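Local atomic coordinates of DNA mismatch repair protein PMS1 (Saccharomyces cerevisiae, PDB entry 3H4L), a protein that acts in DNA mismatch repair as a MutL-family protein, its N-terminal region binding ATP and probably hydrolysing it. Residues 281-286 against 300-305; 212-217 against 224-229; 306-311 against 356-361; 295-300 against 348-353. One frame throughout, in Å; residues are numbered along the deposited sequence.

Overall arrangement
All four contacts lie in the half of the chain that carries the S5-type four-stranded sheet; none includes a residue of the nucleotide pocket, which is built around residues such as Glu-32 and Asn-36. Contacts 1 and 4 share Cys-300 on helix 295-306, with centres about 9 Å apart, and Leu-298 of contact 4 touches Gln-283 and Ile-285 of contact 1. Contacts 3 and 4 occupy successive parts of helix 343-362, about 13 Å apart between centres, and Tyr-305 of contact 1 packs on Tyr-358 of contact 3. Contact 2 is more separate, centred about 16 Å from contact 1, which it meets where Arg-282 touches Gly-225. Contacts 1 and 2 both touch the second subunit.

Contact 1. Residues 281-286 against 300-305; sequences DRQFIY and CCNEVY
Gln-283 and Asn-302 meet amide to amide, and this pair carries nearly the whole contact, which buries just 84 Å². It rests on one hydrogen bond from Gln-283 NE2 to Asn-302 OD1, 3.0 Å long and almost straight, with an N-H...O angle of 173°. Asn-302 OD1 lies in the amide plane of Gln-283, and the two amide planes are only 16° apart. The complementary pair, Gln-283 OE1 and Asn-302 ND2, stands at 3.9 Å, so the amides are joined at one corner. Gln-283 NE2 also donates to Pro-314 O. Pro-314 O can only accept, so it probably sets which end of the Gln-283 amide carries nitrogen, leaving the other N-H for Asn-302 OD1.

Nonpolar contact adds little, and the backbones remain well apart: the nearest CA atoms, those of Gln-283 and Cys-301, are 9.7 Å from each other. Both sides bridge the gap, Gln-283 with a chain extended beyond CG and Asn-302 with its amide end.

The two segments belong to a beta-alpha-beta crossover, in which strand 283-287 leads through helix 295-306 to strand 316-321. Strand 283-287 pairs in parallel with 316-321, and Pro-314, just before that strand, also touches Asn-302 and Tyr-305.

Contact 2. Residues 212-217 against 224-229; sequences SMRKNI and GGMRGL
Met-226 lays its CE methyl against the flank of Ile-217, with the two side chains crossing at about a right angle. The closest approach, CE to Ile-217 CB, is a tight 3.2 Å, and the same methyl also lies near CG1, CG2 and CD1 of the isoleucine. A chain bent at chi2 (-69°) and again at chi3 carries the sulfur end across to the helix, where CE comes 3.4 Å from Arg-214 O and 3.6 Å from Arg-214 CG. Arg-214 thus contributes chiefly its extended aliphatic stem. Alongside, Ile-217 CG2 meets Leu-229 CD1 at 4.2 Å and Gly-225 O at 3.8 Å. Gly-225 suits its place: a beta carbon there would press on Ile-217 O.

With an alanine at Ile-217, CB would stay, but the Met-226 methyl is likely to lose much of its surround and Leu-229 CD1 its partner in residues 212-217.

Ser-212 is the N-cap of this helix, its OG accepting from Lys-215 N. A type II beta turn from Met-226 to Leu-229, with Gly-228 at a positive phi, directs the chain into strand 229-237. No hydrogen bond crosses between the segments, which implies that shape fit of nonpolar groups holds helix and turn together.

Contact 3. Residues 306-311 against 356-361; sequences KTFNNV and DYYNRQ
Phe-308 turns its ring toward helix 343-362 by setting CG anti to its carbonyl carbon (chi1 -66°), and Tyr-358 uses the same kind of first torsion to send its own ring off to one side. What remains facing Phe-308 is the tyrosine CB. That methylene sits over one face of the phenylalanine ring, 3.5 Å from the centroid and 16° off the ring normal, in a CH-pi contact; its nearest ring atom is CZ, at 3.4 Å.

The two rings meet obliquely, with centroids 5.3 Å apart and planes at 43°. Asn-359 comes to the edge: its CG lies in the Phe-308 ring plane, and OD1 stands 3.7 Å from CE2. Ser-355 and Glu-362 of the same helix also touch the phenylalanine, as does Asn-271.

The hydroxyl of Tyr-358 hydrogen-bonds to Ser-269 O, tying the far end of this side chain to strand 261-269.

Phe-308 belongs to the loop leading from helix 295-306 to strand 316-321, and it seats that loop on helix 343-362. With no hydrogen bond between the segments, the adhesion implied is mainly nonpolar and CH-pi, with the Asn-359 amide only at the ring edge, while the tyrosine's polar end is served by the sheet.

Contact 4. Residues 295-300 against 348-353; sequences STLLKC and DIFKTT
Phe-350 takes its ring across to helix 295-306 to meet Leu-297 and Cys-300. From its CB, CG stands anti to the backbone N (chi1 177°), which carries the ring out between the helices. CG is 3.8 Å from Leu-297 CD1. At CD2 the contact tightens: Leu-297 CD1 comes to 3.3 Å over the face, while Cys-300 SG lies in the ring plane, at the edge, 3.8 Å away. Farther along, CE2 is 3.5 Å from Leu-297 CD1, and at the tip CZ has that methyl at 4.2 Å. One face thus receives an offset CH-pi contact, and the edge a sulfur-aromatic one.

The two helical segments run roughly parallel, at 28° with axes 10.4 Å apart. Helix 295-306 is the crossover helix of a beta-alpha-beta unit, and helix 343-362 packs beside it against the mixed sheet of this S5-type domain, Phe-350 touching Leu-236 of strand 229-237.

With an alanine for Phe-350 a gap would probably open between the helices, leaving the Leu-297 methyl without the ring face it covers and Cys-300 SG without the ring edge.

Cys-300 SG rests on Lys-351 CB, 3.4 Å away, and the lysine chain runs on past the sulfur toward a long, weak ion pair with Glu-303. Within helix 343-362, Thr-353 OG1 donates to Ile-349 O, one turn back, at 2.6 Å; Thr-353 N reaches it from the opposite face of its plane.

Contact 1. Residues 281-286 against 300-305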
loop_
_atom_site.group_PDB
_atom_site.type_symbol
_atom_site.label_atom_id
_atom_site.label_comp_id
_atom_site.label_asym_id
_atom_site.label_seq_id
_atom_site.Cartn_x
_atom_site.Cartn_y
_atom_site.Cartn_z
ATOM N N ASP B 281 12.481 -16.697 -5.791
ATOM C CA ASP B 281 11.353 -15.964 -5.232
ATOM C C ASP B 281 10.496 -15.229 -6.252
ATOM O O ASP B 281 9.464 -14.663 -5.899
ATOM C CB ASP B 281 11.850 -14.955 -4.185
ATOM C CG ASP B 281 12.601 -13.783 -4.804
ATOM O OD1 ASP B 281 12.832 -12.779 -4.095
ATOM O OD2 ASP B 281 12.965 -13.865 -5.997
ATOM N N ARG B 282 10.914 -15.229 -7.509
ATOM C CA ARG B 282 10.151 -14.527 -8.529
ATOM C C ARG B 282 9.929 -15.377 -9.779
ATOM O O ARG B 282 10.427 -15.049 -10.860
ATOM C CB ARG B 282 10.865 -13.222 -8.894
ATOM C CG ARG B 282 10.021 -12.240 -9.698
ATOM C CD ARG B 282 10.709 -10.880 -9.850
ATOM N NE ARG B 282 10.977 -10.250 -8.558
ATOM C CZ ARG B 282 11.396 -8.997 -8.399
ATOM N NH1 ARG B 282 11.602 -8.209 -9.452
ATOM N NH2 ARG B 282 11.608 -8.529 -7.179
ATOM N N GLN B 283 9.167 -16.461 -9.631
ATOM C CA GLN B 283 8.893 -17.350 -10.756
ATOM C C GLN B 283 7.384 -17.567 -10.987
ATOM O O GLN B 283 6.685 -18.102 -10.127
ATOM C CB GLN B 283 9.607 -18.692 -10.528
ATOM C CG GLN B 283 11.048 -18.553 -10.017
ATOM C CD GLN B 283 11.847 -19.850 -10.100
ATOM O OE1 GLN B 283 11.386 -20.911 -9.680
ATOM N NE2 GLN B 283 13.059 -19.761 -10.635
ATOM N N PHE B 284 6.898 -17.145 -12.157
ATOM C CA PHE B 284 5.482 -17.281 -12.520
ATOM C C PHE B 284 5.315 -18.046 -13.833
ATOM O O PHE B 284 5.979 -17.741 -14.831
ATOM C CB PHE B 284 4.819 -15.908 -12.701
ATOM C CG PHE B 284 4.884 -15.032 -11.491
ATOM C CD1 PHE B 284 6.024 -14.303 -11.207
ATOM C CD2 PHE B 284 3.795 -14.932 -10.628
ATOM C CE1 PHE B 284 6.082 -13.482 -10.082
ATOM C CE2 PHE B 284 3.847 -14.113 -9.499
ATOM C CZ PHE B 284 4.993 -13.387 -9.229
ATOM N N ILE B 285 4.412 -19.021 -13.838
ATOM C CA ILE B 285 4.146 -19.823 -15.034
ATOM C C ILE B 285 2.654 -19.871 -15.294
ATOM O O ILE B 285 1.855 -20.099 -14.380
ATOM C CB ILE B 285 4.596 -21.260 -14.860
ATOM C CG1 ILE B 285 3.896 -21.813 -13.619
ATOM C CG2 ILE B 285 6.104 -21.330 -14.773
ATOM C CD1 ILE B 285 4.329 -23.139 -13.183
ATOM N N TYR B 286 2.282 -19.684 -16.548
ATOM C CA TYR B 286 0.882 -19.705 -16.904
ATOM C C TYR B 286 0.574 -20.620 -18.080
ATOM O O TYR B 286 1.359 -20.744 -19.019
ATOM C CB TYR B 286 0.409 -18.301 -17.262
ATOM C CG TYR B 286 0.824 -17.214 -16.307
ATOM C CD1 TYR B 286 2.109 -16.680 -16.346
ATOM C CD2 TYR B 286 -0.097 -16.660 -15.419
ATOM C CE1 TYR B 286 2.458 -15.608 -15.539
ATOM C CE2 TYR B 286 0.243 -15.594 -14.607
ATOM C CZ TYR B 286 1.518 -15.064 -14.676
ATOM O OH TYR B 286 1.826 -13.940 -13.946
ATOM N N CYS B 300 12.655 -28.023 -14.232
ATOM C CA CYS B 300 13.358 -27.993 -15.504
ATOM C C CYS B 300 13.973 -26.614 -15.762
ATOM O O CYS B 300 15.149 -26.512 -16.120
ATOM C CB CYS B 300 12.413 -28.368 -16.646
ATOM S SG CYS B 300 13.224 -28.384 -18.265
ATOM N N CYS B 301 13.185 -25.559 -15.575
ATOM C CA CYS B 301 13.669 -24.197 -15.781
ATOM C C CYS B 301 14.934 -23.973 -14.963
ATOM O O CYS B 301 15.967 -23.569 -15.489
ATOM C CB CYS B 301 12.603 -23.183 -15.344
ATOM S SG CYS B 301 11.602 -22.403 -16.641
ATOM N N ASN B 302 14.838 -24.247 -13.667
ATOM C CA ASN B 302 15.953 -24.068 -12.746
ATOM C C ASN B 302 17.235 -24.791 -13.133
ATOM O O ASN B 302 18.303 -24.184 -13.169
ATOM C CB ASN B 302 15.539 -24.490 -11.334
ATOM C CG ASN B 302 14.488 -23.571 -10.739
ATOM O OD1 ASN B 302 14.660 -22.349 -10.706
ATOM N ND2 ASN B 302 13.397 -24.155 -10.254
ATOM N N GLU B 303 17.136 -26.083 -13.421
ATOM C CA GLU B 303 18.322 -26.851 -13.779
ATOM C C GLU B 303 18.980 -26.325 -15.055
ATOM O O GLU B 303 20.181 -26.032 -15.069
ATOM C CB GLU B 303 17.963 -28.331 -13.925
ATOM C CG GLU B 303 17.080 -28.663 -15.101
ATOM C CD GLU B 303 16.410 -30.008 -14.937
ATOM O OE1 GLU B 303 15.804 -30.499 -15.918
ATOM O OE2 GLU B 303 16.483 -30.566 -13.817
ATOM N N VAL B 304 18.189 -26.198 -16.117
ATOM C CA VAL B 304 18.682 -25.697 -17.396
ATOM C C VAL B 304 19.380 -24.355 -17.222
ATOM O O VAL B 304 20.340 -24.058 -17.927
ATOM C CB VAL B 304 17.532 -25.509 -18.405
ATOM C CG1 VAL B 304 18.078 -24.994 -19.727
ATOM C CG2 VAL B 304 16.796 -26.824 -18.604
ATOM N N TYR B 305 18.893 -23.546 -16.286
ATOM C CA TYR B 305 19.478 -22.231 -16.029
ATOM C C TYR B 305 20.794 -22.346 -15.262
ATOM O O TYR B 305 21.740 -21.597 -15.520
ATOM C CB TYR B 305 18.514 -21.356 -15.229
ATOM C CG TYR B 305 19.018 -19.948 -15.012
ATOM C CD1 TYR B 305 18.916 -18.988 -16.016
ATOM C CD2 TYR B 305 19.625 -19.581 -13.810
ATOM C CE1 TYR B 305 19.402 -17.699 -15.832
ATOM C CE2 TYR B 305 20.117 -18.297 -13.615
ATOM C CZ TYR B 305 20.004 -17.359 -14.629
ATOM O OH TYR B 305 20.506 -16.086 -14.449
#

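Contact 2. Residues 212-217 against 224-229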
loop_
_atom_site.group_PDB
_atom_site.type_symbol
_atom_site.label_atom_id
_atom_site.label_comp_id
_atom_site.label_asym_id
_atom_site.label_seq_id
_atom_site.Cartn_x
_atom_site.Cartn_y
_atom_site.Cartn_z
ATOM N N SER B 212 0.517 -4.809 -22.021
ATOM C CA SER B 212 1.269 -6.006 -22.365
ATOM C C SER B 212 1.891 -6.540 -21.072
ATOM O O SER B 212 1.976 -5.820 -20.072
ATOM C CB SER B 212 2.376 -5.671 -23.364
ATOM O OG SER B 212 3.384 -4.876 -22.759
ATOM N N MET B 213 2.313 -7.800 -21.095
ATOM C CA MET B 213 2.941 -8.433 -19.935
ATOM C C MET B 213 4.118 -7.579 -19.455
ATOM O O MET B 213 4.354 -7.428 -18.257
ATOM C CB MET B 213 3.440 -9.831 -20.313
ATOM C CG MET B 213 4.232 -10.523 -19.223
ATOM S SD MET B 213 4.798 -12.156 -19.720
ATOM C CE MET B 213 3.221 -13.015 -19.958
ATOM N N ARG B 214 4.853 -7.020 -20.408
ATOM C CA ARG B 214 5.995 -6.181 -20.099
ATOM C C ARG B 214 5.593 -4.960 -19.286
ATOM O O ARG B 214 6.123 -4.727 -18.198
ATOM C CB ARG B 214 6.668 -5.726 -21.386
ATOM C CG ARG B 214 7.817 -4.778 -21.145
ATOM C CD ARG B 214 8.552 -4.459 -22.418
ATOM N NE ARG B 214 9.819 -3.807 -22.125
ATOM C CZ ARG B 214 10.796 -3.647 -23.009
ATOM N NH1 ARG B 214 10.648 -4.093 -24.251
ATOM N NH2 ARG B 214 11.924 -3.052 -22.647
ATOM N N LYS B 215 4.663 -4.174 -19.819
ATOM C CA LYS B 215 4.212 -2.985 -19.118
ATOM C C LYS B 215 3.797 -3.354 -17.698
ATOM O O LYS B 215 4.073 -2.606 -16.753
ATOM C CB LYS B 215 3.052 -2.321 -19.865
ATOM C CG LYS B 215 3.416 -1.885 -21.288
ATOM C CD LYS B 215 2.308 -1.079 -21.969
ATOM C CE LYS B 215 2.141 0.291 -21.323
ATOM N NZ LYS B 215 1.055 1.108 -21.949
ATOM N N ASN B 216 3.164 -4.516 -17.540
ATOM C CA ASN B 216 2.725 -4.962 -16.220
ATOM C C ASN B 216 3.855 -5.424 -15.308
ATOM O O ASN B 216 3.791 -5.228 -14.100
ATOM C CB ASN B 216 1.670 -6.068 -16.330
ATOM C CG ASN B 216 0.329 -5.543 -16.802
ATOM O OD1 ASN B 216 -0.016 -4.395 -16.546
ATOM N ND2 ASN B 216 -0.439 -6.384 -17.482
ATOM N N ILE B 217 4.889 -6.047 -15.861
ATOM C CA ILE B 217 5.990 -6.485 -15.008
ATOM C C ILE B 217 6.677 -5.231 -14.499
ATOM O O ILE B 217 7.104 -5.169 -13.349
ATOM C CB ILE B 217 7.029 -7.344 -15.772
ATOM C CG1 ILE B 217 6.406 -8.682 -16.176
ATOM C CG2 ILE B 217 8.274 -7.571 -14.897
ATOM C CD1 ILE B 217 7.349 -9.593 -16.932
ATOM N N GLY B 224 13.495 -2.241 -11.998
ATOM C CA GLY B 224 14.400 -3.362 -11.825
ATOM C C GLY B 224 13.730 -4.631 -12.315
ATOM O O GLY B 224 14.388 -5.639 -12.574
ATOM N N GLY B 225 12.408 -4.569 -12.445
ATOM C CA GLY B 225 11.640 -5.715 -12.896
ATOM C C GLY B 225 12.083 -6.292 -14.227
ATOM O O GLY B 225 12.079 -7.510 -14.410
ATOM N N MET B 226 12.463 -5.415 -15.152
ATOM C CA MET B 226 12.908 -5.823 -16.480
ATOM C C MET B 226 14.421 -6.012 -16.578
ATOM O O MET B 226 14.904 -6.710 -17.466
ATOM C CB MET B 226 12.472 -4.788 -17.521
ATOM C CG MET B 226 11.004 -4.838 -17.914
ATOM S SD MET B 226 10.572 -6.317 -18.856
ATOM C CE MET B 226 8.925 -6.572 -18.282
ATOM N N ARG B 227 15.166 -5.384 -15.674
ATOM C CA ARG B 227 16.625 -5.485 -15.679
ATOM C C ARG B 227 17.055 -6.952 -15.697
ATOM O O ARG B 227 16.765 -7.704 -14.764
ATOM C CB ARG B 227 17.212 -4.780 -14.447
ATOM C CG ARG B 227 18.697 -4.461 -14.557
ATOM C CD ARG B 227 19.194 -3.651 -13.361
ATOM N NE ARG B 227 19.244 -4.437 -12.127
ATOM C CZ ARG B 227 19.504 -3.928 -10.924
ATOM N NH1 ARG B 227 19.736 -2.628 -10.791
ATOM N NH2 ARG B 227 19.545 -4.715 -9.854
ATOM N N GLY B 228 17.738 -7.352 -16.767
ATOM C CA GLY B 228 18.194 -8.728 -16.884
ATOM C C GLY B 228 17.215 -9.634 -17.608
ATOM O O GLY B 228 17.504 -10.808 -17.839
ATOM N N LEU B 229 16.054 -9.090 -17.968
ATOM C CA LEU B 229 15.028 -9.856 -18.668
ATOM C C LEU B 229 15.179 -9.799 -20.179
ATOM O O LEU B 229 15.642 -8.803 -20.739
ATOM C CB LEU B 229 13.626 -9.357 -18.310
ATOM C CG LEU B 229 13.057 -9.558 -16.910
ATOM C CD1 LEU B 229 11.606 -9.113 -16.944
ATOM C CD2 LEU B 229 13.153 -11.016 -16.470
#

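Contact 3. Residues 306-311 against 356-361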
loop_
_atom_site.group_PDB
_atom_site.type_symbol
_atom_site.label_atom_id
_atom_site.label_comp_id
_atom_site.label_asym_id
_atom_site.label_seq_id
_atom_site.Cartn_x
_atom_site.Cartn_y
_atom_site.Cartn_z
ATOM N N LYS B 306 20.841 -23.273 -14.307
ATOM C CA LYS B 306 22.040 -23.491 -13.507
ATOM C C LYS B 306 23.233 -23.689 -14.441
ATOM O O LYS B 306 24.266 -23.029 -14.307
ATOM C CB LYS B 306 21.857 -24.721 -12.619
ATOM N N THR B 307 23.070 -24.589 -15.404
ATOM C CA THR B 307 24.127 -24.890 -16.355
ATOM C C THR B 307 24.760 -23.650 -16.977
ATOM O O THR B 307 25.871 -23.719 -17.495
ATOM C CB THR B 307 23.614 -25.811 -17.484
ATOM O OG1 THR B 307 22.645 -25.113 -18.274
ATOM C CG2 THR B 307 22.975 -27.068 -16.898
ATOM N N PHE B 308 24.065 -22.517 -16.927
ATOM C CA PHE B 308 24.600 -21.282 -17.501
ATOM C C PHE B 308 25.022 -20.300 -16.422
ATOM O O PHE B 308 25.884 -19.451 -16.646
ATOM C CB PHE B 308 23.570 -20.596 -18.408
ATOM C CG PHE B 308 23.221 -21.377 -19.642
ATOM C CD1 PHE B 308 22.330 -22.441 -19.580
ATOM C CD2 PHE B 308 23.787 -21.052 -20.867
ATOM C CE1 PHE B 308 22.004 -23.174 -20.726
ATOM C CE2 PHE B 308 23.470 -21.777 -22.016
ATOM C CZ PHE B 308 22.576 -22.840 -21.944
ATOM N N ASN B 309 24.399 -20.423 -15.255
ATOM C CA ASN B 309 24.675 -19.554 -14.114
ATOM C C ASN B 309 24.311 -20.341 -12.847
ATOM O O ASN B 309 23.164 -20.316 -12.401
ATOM C CB ASN B 309 23.825 -18.278 -14.231
ATOM C CG ASN B 309 24.137 -17.250 -13.151
ATOM O OD1 ASN B 309 24.190 -17.573 -11.967
ATOM N ND2 ASN B 309 24.327 -15.999 -13.561
ATOM N N ASN B 310 25.291 -21.043 -12.280
ATOM C CA ASN B 310 25.085 -21.871 -11.086
ATOM C C ASN B 310 24.644 -21.139 -9.824
ATOM O O ASN B 310 23.700 -21.560 -9.151
ATOM C CB ASN B 310 26.360 -22.672 -10.790
ATOM C CG ASN B 310 26.472 -23.935 -11.639
ATOM O OD1 ASN B 310 27.495 -24.627 -11.610
ATOM N ND2 ASN B 310 25.416 -24.248 -12.387
ATOM N N VAL B 311 25.317 -20.034 -9.522
ATOM C CA VAL B 311 25.039 -19.236 -8.327
ATOM C C VAL B 311 23.793 -18.327 -8.332
ATOM O O VAL B 311 23.749 -17.353 -7.580
ATOM C CB VAL B 311 26.280 -18.369 -7.967
ATOM C CG1 VAL B 311 27.520 -19.252 -7.862
ATOM C CG2 VAL B 311 26.492 -17.291 -9.015
ATOM N N ASP B 356 19.019 -24.349 -25.617
ATOM C CA ASP B 356 19.544 -23.817 -26.862
ATOM C C ASP B 356 19.161 -22.347 -27.045
ATOM O O ASP B 356 19.762 -21.645 -27.856
ATOM C CB ASP B 356 19.053 -24.669 -28.039
ATOM C CG ASP B 356 18.155 -23.903 -28.982
ATOM O OD1 ASP B 356 17.192 -23.257 -28.506
ATOM O OD2 ASP B 356 18.411 -23.956 -30.203
ATOM N N TYR B 357 18.155 -21.886 -26.302
ATOM C CA TYR B 357 17.732 -20.486 -26.369
ATOM C C TYR B 357 18.777 -19.666 -25.623
ATOM O O TYR B 357 19.123 -18.554 -26.030
ATOM C CB TYR B 357 16.367 -20.290 -25.698
ATOM C CG TYR B 357 16.111 -18.877 -25.184
ATOM C CD1 TYR B 357 15.571 -17.894 -26.016
ATOM C CD2 TYR B 357 16.422 -18.525 -23.864
ATOM C CE1 TYR B 357 15.343 -16.601 -25.552
ATOM C CE2 TYR B 357 16.200 -17.233 -23.392
ATOM C CZ TYR B 357 15.657 -16.275 -24.242
ATOM O OH TYR B 357 15.414 -14.992 -23.784
ATOM N N TYR B 358 19.265 -20.221 -24.517
ATOM C CA TYR B 358 20.283 -19.550 -23.722
ATOM C C TYR B 358 21.627 -19.578 -24.453
ATOM O O TYR B 358 22.342 -18.577 -24.468
ATOM C CB TYR B 358 20.401 -20.203 -22.339
ATOM C CG TYR B 358 19.428 -19.642 -21.315
ATOM C CD1 TYR B 358 18.576 -20.484 -20.588
ATOM C CD2 TYR B 358 19.377 -18.270 -21.058
ATOM C CE1 TYR B 358 17.701 -19.971 -19.628
ATOM C CE2 TYR B 358 18.510 -17.745 -20.102
ATOM C CZ TYR B 358 17.676 -18.599 -19.389
ATOM O OH TYR B 358 16.839 -18.076 -18.428
ATOM N N ASN B 359 21.966 -20.714 -25.066
ATOM C CA ASN B 359 23.221 -20.829 -25.820
ATOM C C ASN B 359 23.273 -19.715 -26.858
ATOM O O ASN B 359 24.309 -19.083 -27.057
ATOM C CB ASN B 359 23.315 -22.177 -26.546
ATOM C CG ASN B 359 23.937 -23.265 -25.692
ATOM O OD1 ASN B 359 25.016 -23.084 -25.127
ATOM N ND2 ASN B 359 23.266 -24.410 -25.608
ATOM N N ARG B 360 22.143 -19.489 -27.521
ATOM C CA ARG B 360 22.041 -18.446 -28.535
ATOM C C ARG B 360 22.128 -17.052 -27.919
ATOM O O ARG B 360 22.451 -16.077 -28.600
ATOM C CB ARG B 360 20.724 -18.581 -29.305
ATOM C CG ARG B 360 20.672 -19.781 -30.235
ATOM C CD ARG B 360 19.552 -19.655 -31.261
ATOM N NE ARG B 360 19.725 -20.617 -32.347
ATOM C CZ ARG B 360 18.984 -20.653 -33.449
ATOM N NH1 ARG B 360 18.002 -19.777 -33.623
ATOM N NH2 ARG B 360 19.231 -21.563 -34.385
ATOM N N GLN B 361 21.837 -16.959 -26.628
ATOM C CA GLN B 361 21.886 -15.679 -25.944
ATOM C C GLN B 361 23.328 -15.319 -25.596
ATOM O O GLN B 361 23.713 -14.146 -25.612
ATOM C CB GLN B 361 21.045 -15.732 -24.673
ATOM C CG GLN B 361 20.727 -14.373 -24.104
ATOM C CD GLN B 361 19.801 -14.456 -22.920
ATOM O OE1 GLN B 361 20.186 -14.929 -21.851
ATOM N NE2 GLN B 361 18.565 -14.005 -23.104
#

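Contact 4. Residues 295-300 against 348-353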
loop_
_atom_site.group_PDB
_atom_site.type_symbol
_atom_site.label_atom_id
_atom_site.label_comp_id
_atom_site.label_asym_id
_atom_site.label_seq_id
_atom_site.Cartn_x
_atom_site.Cartn_y
_atom_site.Cartn_z
ATOM N N SER B 295 5.025 -27.599 -10.846
ATOM C CA SER B 295 6.253 -27.939 -10.131
ATOM C C SER B 295 7.323 -28.491 -11.082
ATOM O O SER B 295 8.471 -28.034 -11.088
ATOM C CB SER B 295 5.954 -28.956 -9.033
ATOM N N THR B 296 6.927 -29.471 -11.889
ATOM C CA THR B 296 7.821 -30.112 -12.841
ATOM C C THR B 296 8.503 -29.146 -13.815
ATOM O O THR B 296 9.724 -29.180 -13.963
ATOM C CB THR B 296 7.060 -31.212 -13.634
ATOM O OG1 THR B 296 7.879 -31.701 -14.703
ATOM C CG2 THR B 296 5.767 -30.666 -14.202
ATOM N N LEU B 297 7.730 -28.280 -14.467
ATOM C CA LEU B 297 8.304 -27.336 -15.427
ATOM C C LEU B 297 9.248 -26.316 -14.794
ATOM O O LEU B 297 10.133 -25.782 -15.468
ATOM C CB LEU B 297 7.203 -26.597 -16.189
ATOM C CG LEU B 297 7.698 -25.679 -17.317
ATOM C CD1 LEU B 297 8.417 -26.496 -18.390
ATOM C CD2 LEU B 297 6.518 -24.936 -17.922
ATOM N N LEU B 298 9.063 -26.029 -13.509
ATOM C CA LEU B 298 9.950 -25.082 -12.846
ATOM C C LEU B 298 11.281 -25.769 -12.591
ATOM O O LEU B 298 12.343 -25.193 -12.846
ATOM C CB LEU B 298 9.352 -24.585 -11.526
ATOM C CG LEU B 298 8.358 -23.428 -11.640
ATOM C CD1 LEU B 298 8.006 -22.936 -10.249
ATOM C CD2 LEU B 298 8.962 -22.297 -12.458
ATOM N N LYS B 299 11.222 -27.004 -12.096
ATOM C CA LYS B 299 12.440 -27.753 -11.836
ATOM C C LYS B 299 13.275 -27.692 -13.105
ATOM O O LYS B 299 14.451 -27.332 -13.068
ATOM C CB LYS B 299 12.113 -29.198 -11.487
ATOM N N CYS B 300 12.655 -28.023 -14.232
ATOM C CA CYS B 300 13.358 -27.993 -15.504
ATOM C C CYS B 300 13.973 -26.614 -15.762
ATOM O O CYS B 300 15.149 -26.512 -16.120
ATOM C CB CYS B 300 12.413 -28.368 -16.646
ATOM S SG CYS B 300 13.224 -28.384 -18.265
ATOM N N ASP B 348 10.983 -32.586 -21.988
ATOM C CA ASP B 348 12.237 -32.779 -22.712
ATOM C C ASP B 348 12.444 -31.826 -23.883
ATOM O O ASP B 348 13.554 -31.329 -24.104
ATOM C CB ASP B 348 12.337 -34.226 -23.204
ATOM C CG ASP B 348 12.468 -35.212 -22.063
ATOM O OD1 ASP B 348 13.506 -35.171 -21.362
ATOM O OD2 ASP B 348 11.532 -36.019 -21.860
ATOM N N ILE B 349 11.382 -31.580 -24.640
ATOM C CA ILE B 349 11.474 -30.677 -25.777
ATOM C C ILE B 349 11.664 -29.249 -25.278
ATOM O O ILE B 349 12.286 -28.425 -25.945
ATOM C CB ILE B 349 10.216 -30.779 -26.671
ATOM C CG1 ILE B 349 10.217 -32.136 -27.385
ATOM C CG2 ILE B 349 10.175 -29.627 -27.667
ATOM C CD1 ILE B 349 9.160 -32.283 -28.460
ATOM N N PHE B 350 11.139 -28.970 -24.091
ATOM C CA PHE B 350 11.273 -27.651 -23.498
ATOM C C PHE B 350 12.705 -27.473 -22.988
ATOM O O PHE B 350 13.369 -26.473 -23.279
ATOM C CB PHE B 350 10.292 -27.486 -22.330
ATOM C CG PHE B 350 10.420 -26.167 -21.617
ATOM C CD1 PHE B 350 9.963 -24.993 -22.210
ATOM C CD2 PHE B 350 11.057 -26.089 -20.383
ATOM C CE1 PHE B 350 10.145 -23.762 -21.585
ATOM C CE2 PHE B 350 11.247 -24.860 -19.747
ATOM C CZ PHE B 350 10.792 -23.695 -20.348
ATOM N N LYS B 351 13.174 -28.461 -22.228
ATOM C CA LYS B 351 14.508 -28.423 -21.649
ATOM C C LYS B 351 15.574 -28.098 -22.687
ATOM O O LYS B 351 16.414 -27.233 -22.461
ATOM C CB LYS B 351 14.830 -29.757 -20.974
ATOM C CG LYS B 351 16.126 -29.753 -20.168
ATOM C CD LYS B 351 16.487 -31.154 -19.657
ATOM C CE LYS B 351 15.388 -31.748 -18.771
ATOM N NZ LYS B 351 15.726 -33.112 -18.252
ATOM N N THR B 352 15.536 -28.775 -23.829
ATOM C CA THR B 352 16.534 -28.520 -24.860
ATOM C C THR B 352 16.245 -27.225 -25.617
ATOM O O THR B 352 17.172 -26.522 -26.013
ATOM C CB THR B 352 16.627 -29.696 -25.879
ATOM O OG1 THR B 352 15.542 -29.627 -26.818
ATOM C CG2 THR B 352 16.572 -31.035 -25.144
ATOM N N THR B 353 14.962 -26.914 -25.809
ATOM C CA THR B 353 14.556 -25.699 -26.523
ATOM C C THR B 353 14.972 -24.443 -25.764
ATOM O O THR B 353 15.385 -23.449 -26.367
ATOM C CB THR B 353 13.024 -25.640 -26.752
ATOM O OG1 THR B 353 12.635 -26.625 -27.718
ATOM C CG2 THR B 353 12.620 -24.266 -27.262
#